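Local coordinates for protein GRMZM2G135359 pseudokinase (Zea mays, PDB 6CPY) that is a receptor-like pseudokinase, seen here as its apo kinase-like domain, which may bind ATP as relatives of its family do, at residues A[223-228]-A[276-281]; A[142-147]-A[227-232]. All blocks are in the same frame, centred on the assembly; numbering follows the deposited sequence.

How the contacts relate
Both contacts lie in the helical C-lobe of the kinase fold, their centres 11 Å apart, and both use helix 214-230. Contact 1 packs the C-terminal half of that helix, just before its last residues, on helix 269-282. Contact 2 ties its C-terminal end to the start of helix 144-164. The ranges overlap at E227 and I228, of which I228 makes its contact in contact 2. The two also touch directly: CD1 of L229 in contact 2 lies 4.1 Å from SG of C276 and 4.3 Å from CG2 of V279 in contact 1. Each contact centre is about 17 Å from the centre of the chain, on the same side.

Contact 1: residues A[223-228]-A[276-281]; sequences MVLLEI and CEVVRS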
ATOM      1  N   MET A 223     -13.031  -1.261  -5.754  1.00 28.63           N
ATOM      2  CA  MET A 223     -12.604  -2.410  -6.552  1.00 29.18           C
ATOM      3  C   MET A 223     -11.862  -3.450  -5.707  1.00 27.32           C
ATOM      4  O   MET A 223     -12.022  -4.663  -5.914  1.00 26.90           O
ATOM      5  CB  MET A 223     -11.725  -1.948  -7.722  1.00 32.52           C
ATOM      6  CG  MET A 223     -12.493  -1.141  -8.759  1.00 34.99           C
ATOM      7  SD  MET A 223     -13.737  -2.128  -9.606  1.00 39.21           S
ATOM      8  CE  MET A 223     -12.734  -3.032 -10.781  1.00 41.46           C
ATOM      9  N   VAL A 224     -11.037  -2.973  -4.778  1.00 26.27           N
ATOM     10  CA  VAL A 224     -10.286  -3.865  -3.897  1.00 25.47           C
ATOM     11  C   VAL A 224     -11.231  -4.546  -2.904  1.00 23.77           C
ATOM     12  O   VAL A 224     -11.080  -5.737  -2.608  1.00 23.34           O
ATOM     13  CB  VAL A 224      -9.137  -3.119  -3.169  1.00 26.55           C
ATOM     14  CG1 VAL A 224      -8.537  -3.976  -2.064  1.00 27.25           C
ATOM     15  CG2 VAL A 224      -8.049  -2.717  -4.160  1.00 26.53           C
ATOM     16  N   LEU A 225     -12.187  -3.790  -2.369  1.00 23.97           N
ATOM     17  CA  LEU A 225     -13.209  -4.369  -1.501  1.00 24.27           C
ATOM     18  C   LEU A 225     -13.996  -5.457  -2.256  1.00 24.46           C
ATOM     19  O   LEU A 225     -14.226  -6.555  -1.729  1.00 22.77           O
ATOM     20  CB  LEU A 225     -14.134  -3.287  -0.943  1.00 24.56           C
ATOM     21  CG  LEU A 225     -15.302  -3.779  -0.079  1.00 24.70           C
ATOM     22  CD1 LEU A 225     -14.808  -4.621   1.075  1.00 24.23           C
ATOM     23  CD2 LEU A 225     -16.128  -2.606   0.433  1.00 25.34           C
ATOM     24  N   LEU A 226     -14.388  -5.161  -3.495  1.00 25.99           N
ATOM     25  CA  LEU A 226     -15.068  -6.157  -4.339  1.00 27.33           C
ATOM     26  C   LEU A 226     -14.218  -7.410  -4.549  1.00 25.99           C
ATOM     27  O   LEU A 226     -14.724  -8.532  -4.533  1.00 24.11           O
ATOM     28  CB  LEU A 226     -15.433  -5.551  -5.702  1.00 30.22           C
ATOM     29  CG  LEU A 226     -16.292  -6.442  -6.617  1.00 32.69           C
ATOM     30  CD1 LEU A 226     -17.611  -6.759  -5.925  1.00 34.05           C
ATOM     31  CD2 LEU A 226     -16.523  -5.777  -7.963  1.00 33.70           C
ATOM     32  N   GLU A 227     -12.918  -7.206  -4.741  1.00 25.63           N
ATOM     33  CA  GLU A 227     -11.970  -8.304  -4.910  1.00 24.97           C
ATOM     34  C   GLU A 227     -11.846  -9.142  -3.647  1.00 23.07           C
ATOM     35  O   GLU A 227     -11.815 -10.363  -3.706  1.00 23.13           O
ATOM     36  CB  GLU A 227     -10.611  -7.741  -5.332  1.00 26.95           C
ATOM     37  CG  GLU A 227      -9.550  -8.786  -5.626  1.00 28.11           C
ATOM     38  CD  GLU A 227      -8.186  -8.163  -5.854  1.00 29.61           C
ATOM     39  OE1 GLU A 227      -8.117  -6.929  -6.048  1.00 31.41           O
ATOM     40  OE2 GLU A 227      -7.189  -8.913  -5.846  1.00 31.29           O
ATOM     41  N   ILE A 228     -11.821  -8.475  -2.499  1.00 22.22           N
ATOM     42  CA  ILE A 228     -11.746  -9.167  -1.215  1.00 21.76           C
ATOM     43  C   ILE A 228     -13.018 -10.004  -1.005  1.00 22.40           C
ATOM     44  O   ILE A 228     -12.958 -11.139  -0.533  1.00 21.70           O
ATOM     45  CB  ILE A 228     -11.559  -8.155  -0.060  1.00 21.91           C
ATOM     46  CG1 ILE A 228     -10.151  -7.540  -0.100  1.00 21.79           C
ATOM     47  CG2 ILE A 228     -11.831  -8.809   1.273  1.00 21.39           C
ATOM     48  CD1 ILE A 228      -9.977  -6.273   0.714  1.00 22.24           C
ATOM     49  N   CYS A 276     -21.375  -4.758  -0.069  1.00 26.49           N
ATOM     50  CA  CYS A 276     -21.565  -4.618  -1.520  1.00 28.42           C
ATOM     51  C   CYS A 276     -22.201  -3.268  -1.911  1.00 28.12           C
ATOM     52  O   CYS A 276     -21.932  -2.754  -2.993  1.00 28.15           O
ATOM     53  CB  CYS A 276     -22.366  -5.784  -2.089  1.00 29.21           C
ATOM     54  SG  CYS A 276     -21.471  -7.353  -2.060  1.00 32.72           S
ATOM     55  N   GLU A 277     -23.019  -2.689  -1.034  1.00 29.27           N
ATOM     56  CA  GLU A 277     -23.534  -1.326  -1.256  1.00 31.69           C
ATOM     57  C   GLU A 277     -22.406  -0.291  -1.205  1.00 31.86           C
ATOM     58  O   GLU A 277     -22.356   0.622  -2.033  1.00 31.31           O
ATOM     59  CB  GLU A 277     -24.639  -0.982  -0.257  1.00 34.59           C
ATOM     60  CG  GLU A 277     -25.904  -1.806  -0.464  1.00 37.92           C
ATOM     61  CD  GLU A 277     -26.907  -1.709   0.679  1.00 43.64           C
ATOM     62  OE1 GLU A 277     -26.535  -1.268   1.789  1.00 49.67           O
ATOM     63  OE2 GLU A 277     -28.084  -2.090   0.466  1.00 48.25           O
ATOM     64  N   VAL A 278     -21.488  -0.451  -0.255  1.00 30.27           N
ATOM     65  CA  VAL A 278     -20.283   0.395  -0.207  1.00 29.71           C
ATOM     66  C   VAL A 278     -19.526   0.299  -1.517  1.00 28.90           C
ATOM     67  O   VAL A 278     -19.171   1.325  -2.090  1.00 29.53           O
ATOM     68  CB  VAL A 278     -19.336   0.027   0.961  1.00 30.83           C
ATOM     69  CG1 VAL A 278     -18.032   0.826   0.880  1.00 31.00           C
ATOM     70  CG2 VAL A 278     -20.030   0.252   2.288  1.00 30.89           C
ATOM     71  N   VAL A 279     -19.284  -0.924  -1.998  1.00 26.98           N
ATOM     72  CA  VAL A 279     -18.625  -1.114  -3.287  1.00 27.20           C
ATOM     73  C   VAL A 279     -19.346  -0.300  -4.359  1.00 28.30           C
ATOM     74  O   VAL A 279     -18.714   0.467  -5.088  1.00 27.75           O
ATOM     75  CB  VAL A 279     -18.578  -2.594  -3.723  1.00 25.33           C
ATOM     76  CG1 VAL A 279     -18.106  -2.720  -5.161  1.00 24.98           C
ATOM     77  CG2 VAL A 279     -17.675  -3.410  -2.796  1.00 25.80           C
ATOM     78  N   ARG A 280     -20.665  -0.471  -4.457  1.00 28.53           N
ATOM     79  CA  ARG A 280     -21.418   0.176  -5.542  1.00 31.02           C
ATOM     80  C   ARG A 280     -21.256   1.699  -5.526  1.00 30.97           C
ATOM     81  O   ARG A 280     -21.099   2.312  -6.587  1.00 32.64           O
ATOM     82  CB  ARG A 280     -22.902  -0.202  -5.482  1.00 33.50           C
ATOM     83  CG  ARG A 280     -23.762   0.394  -6.589  1.00 35.70           C
ATOM     84  CD  ARG A 280     -23.288   0.050  -7.991  1.00 37.44           C
ATOM     85  NE  ARG A 280     -24.100   0.758  -8.986  1.00 40.68           N
ATOM     86  CZ  ARG A 280     -23.931   2.032  -9.344  1.00 41.80           C
ATOM     87  NH1 ARG A 280     -22.960   2.770  -8.816  1.00 41.34           N
ATOM     88  NH2 ARG A 280     -24.734   2.576 -10.254  1.00 43.05           N
ATOM     89  N   SER A 281     -21.291   2.299  -4.339  1.00 31.52           N
ATOM     90  CA  SER A 281     -21.129   3.753  -4.203  1.00 33.32           C
ATOM     91  C   SER A 281     -19.750   4.197  -4.681  1.00 32.30           C
ATOM     92  O   SER A 281     -19.623   5.164  -5.445  1.00 31.18           O
ATOM     93  CB  SER A 281     -21.316   4.188  -2.751  1.00 35.45           C
ATOM     94  OG  SER A 281     -22.602   3.838  -2.287  1.00 43.05           O
TER
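The two helices run nearly antiparallel, at 148°, with L226 and V279 the closest pair of backbone positions and the segment axes 9.0 Å apart. V279 carries most of the meeting: its two methyls divide between the side chains of L225 and L226. CG2 reaches the branch point of L225, 3.6 Å from CG, and also touches CD2 of the same residue. CG1, set opposite the backbone N by a chi1 of 170°, is turned instead to L226, where it approaches CB at 3.9 Å. A beta-branched valine suits this place, since a short forked side chain can fill the dip between two successive leucines while the helices stay close. In the kinase fold, helix 214-230 is the central alphaF helix of the C-lobe and helix 269-282 is alphaH, so this is packing within the lobe's hydrophobic core. V278 adds a second point of contact one residue earlier, its CG1 lying 4.0 Å from CD2 of L225, with the two side chains at about a right angle. Leucine suits 225 because its longer arm lets CD2 meet both valines, and suits 226 because it can offer CB and CD1 to V279 while its buried end stays apolar. Around these residues, M300 of helix 293-304 touches both L225 and V278, whereas on helix 240-250 V246 touches L226 and F250 touches V279.

Contact 2: residues A[142-147]-A[227-232]; sequences LDWMAR and EILTGR
R147 and I228 meet by a hydrogen bond from the charged guanidinium and by packing of the arginine's methylenes. NH1 of R147 donates to the carbonyl O of I228 at 2.8 Å with an N-H...O angle of 162°, and the oxygen lies close to the guanidinium plane, at its edge. Behind this end the aliphatic part of the arginine runs past the isoleucine in the opposite direction, bringing CB of R147 to 3.6 Å from CG2 of I228. With CG beside the backbone N (chi1 -65°), the chain runs extended from CG to NE and carries the guanidinium to the end of helix 214-230. The ring of W144 adds an apolar touch: CZ3 is 4.0 Å from CD2 of L229, which comes to the indole obliquely. I228 sits in the last turn of this helix, alphaF of the kinase C-lobe, where carbonyls run out of amides of their own helix, and a positive group there probably suits the partial negative charge of the helix end. There G231, with phi of 71°, turns the chain out of the helix, and T230 makes an ST turn, its OG1 accepting R232 N at 3.1 Å. The rotation of the guanidinium is fixed at another edge by L142 O, gripped side-on by R147 NE at 2.8 Å and R147 NH2 at 3.2 Å, with the oxygen near the guanidinium plane. D261, by a salt bridge to NH1, and S263, by a hydrogen bond to NH2, add to its grip. With an alanine here these bonds go, which would probably leave the I228 and L142 carbonyls and the D261 carboxylate without this buried partner. One step further out, D143 is the N-cap of helix 144-164: its OD1 accepts A146 N at 2.9 Å, fixing the first turn from which R147 projects.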
ATOM      1  N   LEU A 142      -8.074 -16.599   3.382  1.00 32.34           N
ATOM      2  CA  LEU A 142      -8.470 -15.687   4.448  1.00 30.41           C
ATOM      3  C   LEU A 142      -9.957 -15.882   4.759  1.00 27.07           C
ATOM      4  O   LEU A 142     -10.763 -15.880   3.842  1.00 26.19           O
ATOM      5  CB  LEU A 142      -8.218 -14.258   3.972  1.00 30.28           C
ATOM      6  CG  LEU A 142      -6.753 -13.917   3.652  1.00 30.56           C
ATOM      7  CD1 LEU A 142      -6.688 -12.648   2.825  1.00 30.15           C
ATOM      8  CD2 LEU A 142      -5.952 -13.770   4.931  1.00 30.59           C
ATOM      9  N   ASP A 143     -10.317 -16.047   6.035  1.00 27.24           N
ATOM     10  CA  ASP A 143     -11.737 -16.198   6.415  1.00 26.67           C
ATOM     11  C   ASP A 143     -12.483 -14.857   6.490  1.00 25.53           C
ATOM     12  O   ASP A 143     -11.900 -13.816   6.223  1.00 24.03           O
ATOM     13  CB  ASP A 143     -11.894 -17.013   7.704  1.00 29.05           C
ATOM     14  CG  ASP A 143     -11.324 -16.325   8.942  1.00 31.51           C
ATOM     15  OD1 ASP A 143     -10.957 -15.126   8.918  1.00 28.68           O
ATOM     16  OD2 ASP A 143     -11.242 -17.031   9.964  1.00 36.80           O
ATOM     17  N   TRP A 144     -13.776 -14.890   6.825  1.00 24.25           N
ATOM     18  CA  TRP A 144     -14.589 -13.681   6.847  1.00 23.99           C
ATOM     19  C   TRP A 144     -14.007 -12.579   7.733  1.00 24.56           C
ATOM     20  O   TRP A 144     -13.850 -11.449   7.286  1.00 22.82           O
ATOM     21  CB  TRP A 144     -16.024 -14.012   7.279  1.00 23.12           C
ATOM     22  CG  TRP A 144     -16.911 -12.843   7.306  1.00 23.77           C
ATOM     23  CD1 TRP A 144     -17.402 -12.206   8.401  1.00 23.93           C
ATOM     24  CD2 TRP A 144     -17.423 -12.154   6.173  1.00 23.59           C
ATOM     25  NE1 TRP A 144     -18.208 -11.162   8.020  1.00 24.79           N
ATOM     26  CE2 TRP A 144     -18.225 -11.101   6.653  1.00 23.91           C
ATOM     27  CE3 TRP A 144     -17.282 -12.327   4.796  1.00 23.69           C
ATOM     28  CZ2 TRP A 144     -18.898 -10.235   5.797  1.00 24.87           C
ATOM     29  CZ3 TRP A 144     -17.940 -11.460   3.952  1.00 24.98           C
ATOM     30  CH2 TRP A 144     -18.732 -10.425   4.453  1.00 23.81           C
ATOM     31  N   MET A 145     -13.664 -12.907   8.981  1.00 26.27           N
ATOM     32  CA  MET A 145     -13.195 -11.882   9.912  1.00 28.23           C
ATOM     33  C   MET A 145     -11.848 -11.327   9.474  1.00 26.97           C
ATOM     34  O   MET A 145     -11.611 -10.130   9.586  1.00 25.91           O
ATOM     35  CB  MET A 145     -13.121 -12.415  11.351  1.00 31.43           C
ATOM     36  CG  MET A 145     -14.485 -12.669  11.981  1.00 35.79           C
ATOM     37  SD  MET A 145     -15.597 -11.259  11.855  1.00 43.42           S
ATOM     38  CE  MET A 145     -14.592  -9.990  12.624  1.00 43.72           C
ATOM     39  N   ALA A 146     -10.976 -12.193   8.972  1.00 26.22           N
ATOM     40  CA  ALA A 146      -9.705 -11.739   8.416  1.00 26.38           C
ATOM     41  C   ALA A 146      -9.923 -10.748   7.271  1.00 25.62           C
ATOM     42  O   ALA A 146      -9.275  -9.699   7.221  1.00 23.96           O
ATOM     43  CB  ALA A 146      -8.876 -12.918   7.944  1.00 27.21           C
ATOM     44  N   ARG A 147     -10.857 -11.063   6.375  1.00 24.00           N
ATOM     45  CA  ARG A 147     -11.157 -10.172   5.265  1.00 23.78           C
ATOM     46  C   ARG A 147     -11.757  -8.833   5.698  1.00 22.93           C
ATOM     47  O   ARG A 147     -11.453  -7.811   5.117  1.00 21.02           O
ATOM     48  CB  ARG A 147     -12.025 -10.872   4.235  1.00 24.42           C
ATOM     49  CG  ARG A 147     -11.283 -12.029   3.602  1.00 24.30           C
ATOM     50  CD  ARG A 147     -11.900 -12.499   2.311  1.00 24.92           C
ATOM     51  NE  ARG A 147     -11.404 -13.836   1.998  1.00 24.59           N
ATOM     52  CZ  ARG A 147     -11.479 -14.419   0.807  1.00 24.68           C
ATOM     53  NH1 ARG A 147     -12.006 -13.799  -0.238  1.00 24.19           N
ATOM     54  NH2 ARG A 147     -11.025 -15.653   0.679  1.00 25.30           N
ATOM     55  N   GLU A 227     -12.918  -7.206  -4.741  1.00 25.63           N
ATOM     56  CA  GLU A 227     -11.970  -8.304  -4.910  1.00 24.97           C
ATOM     57  C   GLU A 227     -11.846  -9.142  -3.647  1.00 23.07           C
ATOM     58  O   GLU A 227     -11.815 -10.363  -3.706  1.00 23.13           O
ATOM     59  CB  GLU A 227     -10.611  -7.741  -5.332  1.00 26.95           C
ATOM     60  CG  GLU A 227      -9.550  -8.786  -5.626  1.00 28.11           C
ATOM     61  CD  GLU A 227      -8.186  -8.163  -5.854  1.00 29.61           C
ATOM     62  OE1 GLU A 227      -8.117  -6.929  -6.048  1.00 31.41           O
ATOM     63  OE2 GLU A 227      -7.189  -8.913  -5.846  1.00 31.29           O
ATOM     64  N   ILE A 228     -11.821  -8.475  -2.499  1.00 22.22           N
ATOM     65  CA  ILE A 228     -11.746  -9.167  -1.215  1.00 21.76           C
ATOM     66  C   ILE A 228     -13.018 -10.004  -1.005  1.00 22.40           C
ATOM     67  O   ILE A 228     -12.958 -11.139  -0.533  1.00 21.70           O
ATOM     68  CB  ILE A 228     -11.559  -8.155  -0.060  1.00 21.91           C
ATOM     69  CG1 ILE A 228     -10.151  -7.540  -0.100  1.00 21.79           C
ATOM     70  CG2 ILE A 228     -11.831  -8.809   1.273  1.00 21.39           C
ATOM     71  CD1 ILE A 228      -9.977  -6.273   0.714  1.00 22.24           C
ATOM     72  N   LEU A 229     -14.164  -9.445  -1.379  1.00 23.07           N
ATOM     73  CA  LEU A 229     -15.440 -10.138  -1.199  1.00 24.78           C
ATOM     74  C   LEU A 229     -15.687 -11.306  -2.158  1.00 24.99           C
ATOM     75  O   LEU A 229     -16.299 -12.300  -1.767  1.00 25.64           O
ATOM     76  CB  LEU A 229     -16.583  -9.141  -1.319  1.00 25.24           C
ATOM     77  CG  LEU A 229     -16.708  -8.134  -0.180  1.00 26.40           C
ATOM     78  CD1 LEU A 229     -17.701  -7.058  -0.596  1.00 26.77           C
ATOM     79  CD2 LEU A 229     -17.146  -8.779   1.125  1.00 28.44           C
ATOM     80  N   THR A 230     -15.239 -11.175  -3.403  1.00 25.82           N
ATOM     81  CA  THR A 230     -15.569 -12.137  -4.461  1.00 27.31           C
ATOM     82  C   THR A 230     -14.413 -13.066  -4.814  1.00 27.34           C
ATOM     83  O   THR A 230     -14.618 -14.131  -5.402  1.00 27.99           O
ATOM     84  CB  THR A 230     -15.991 -11.430  -5.768  1.00 28.22           C
ATOM     85  OG1 THR A 230     -14.898 -10.657  -6.281  1.00 28.33           O
ATOM     86  CG2 THR A 230     -17.161 -10.535  -5.545  1.00 28.88           C
ATOM     87  N   GLY A 231     -13.195 -12.647  -4.493  1.00 29.30           N
ATOM     88  CA  GLY A 231     -12.001 -13.317  -4.965  1.00 30.42           C
ATOM     89  C   GLY A 231     -11.713 -13.154  -6.451  1.00 31.77           C
ATOM     90  O   GLY A 231     -10.877 -13.884  -6.976  1.00 35.13           O
ATOM     91  N   ARG A 232     -12.373 -12.206  -7.118  1.00 33.01           N
ATOM     92  CA  ARG A 232     -12.225 -11.986  -8.567  1.00 36.82           C
ATOM     93  C   ARG A 232     -11.601 -10.624  -8.898  1.00 36.93           C
ATOM     94  O   ARG A 232     -11.866  -9.624  -8.220  1.00 33.72           O
ATOM     95  CB  ARG A 232     -13.584 -12.072  -9.260  1.00 40.50           C
ATOM     96  CG  ARG A 232     -14.271 -13.425  -9.164  1.00 43.62           C
ATOM     97  CD  ARG A 232     -15.759 -13.265  -9.416  1.00 47.65           C
ATOM     98  NE  ARG A 232     -16.493 -14.534  -9.440  1.00 51.21           N
ATOM     99  CZ  ARG A 232     -16.686 -15.294 -10.521  1.00 53.91           C
ATOM    100  NH1 ARG A 232     -16.187 -14.944 -11.705  1.00 55.58           N
ATOM    101  NH2 ARG A 232     -17.380 -16.422 -10.413  1.00 54.75           N
TER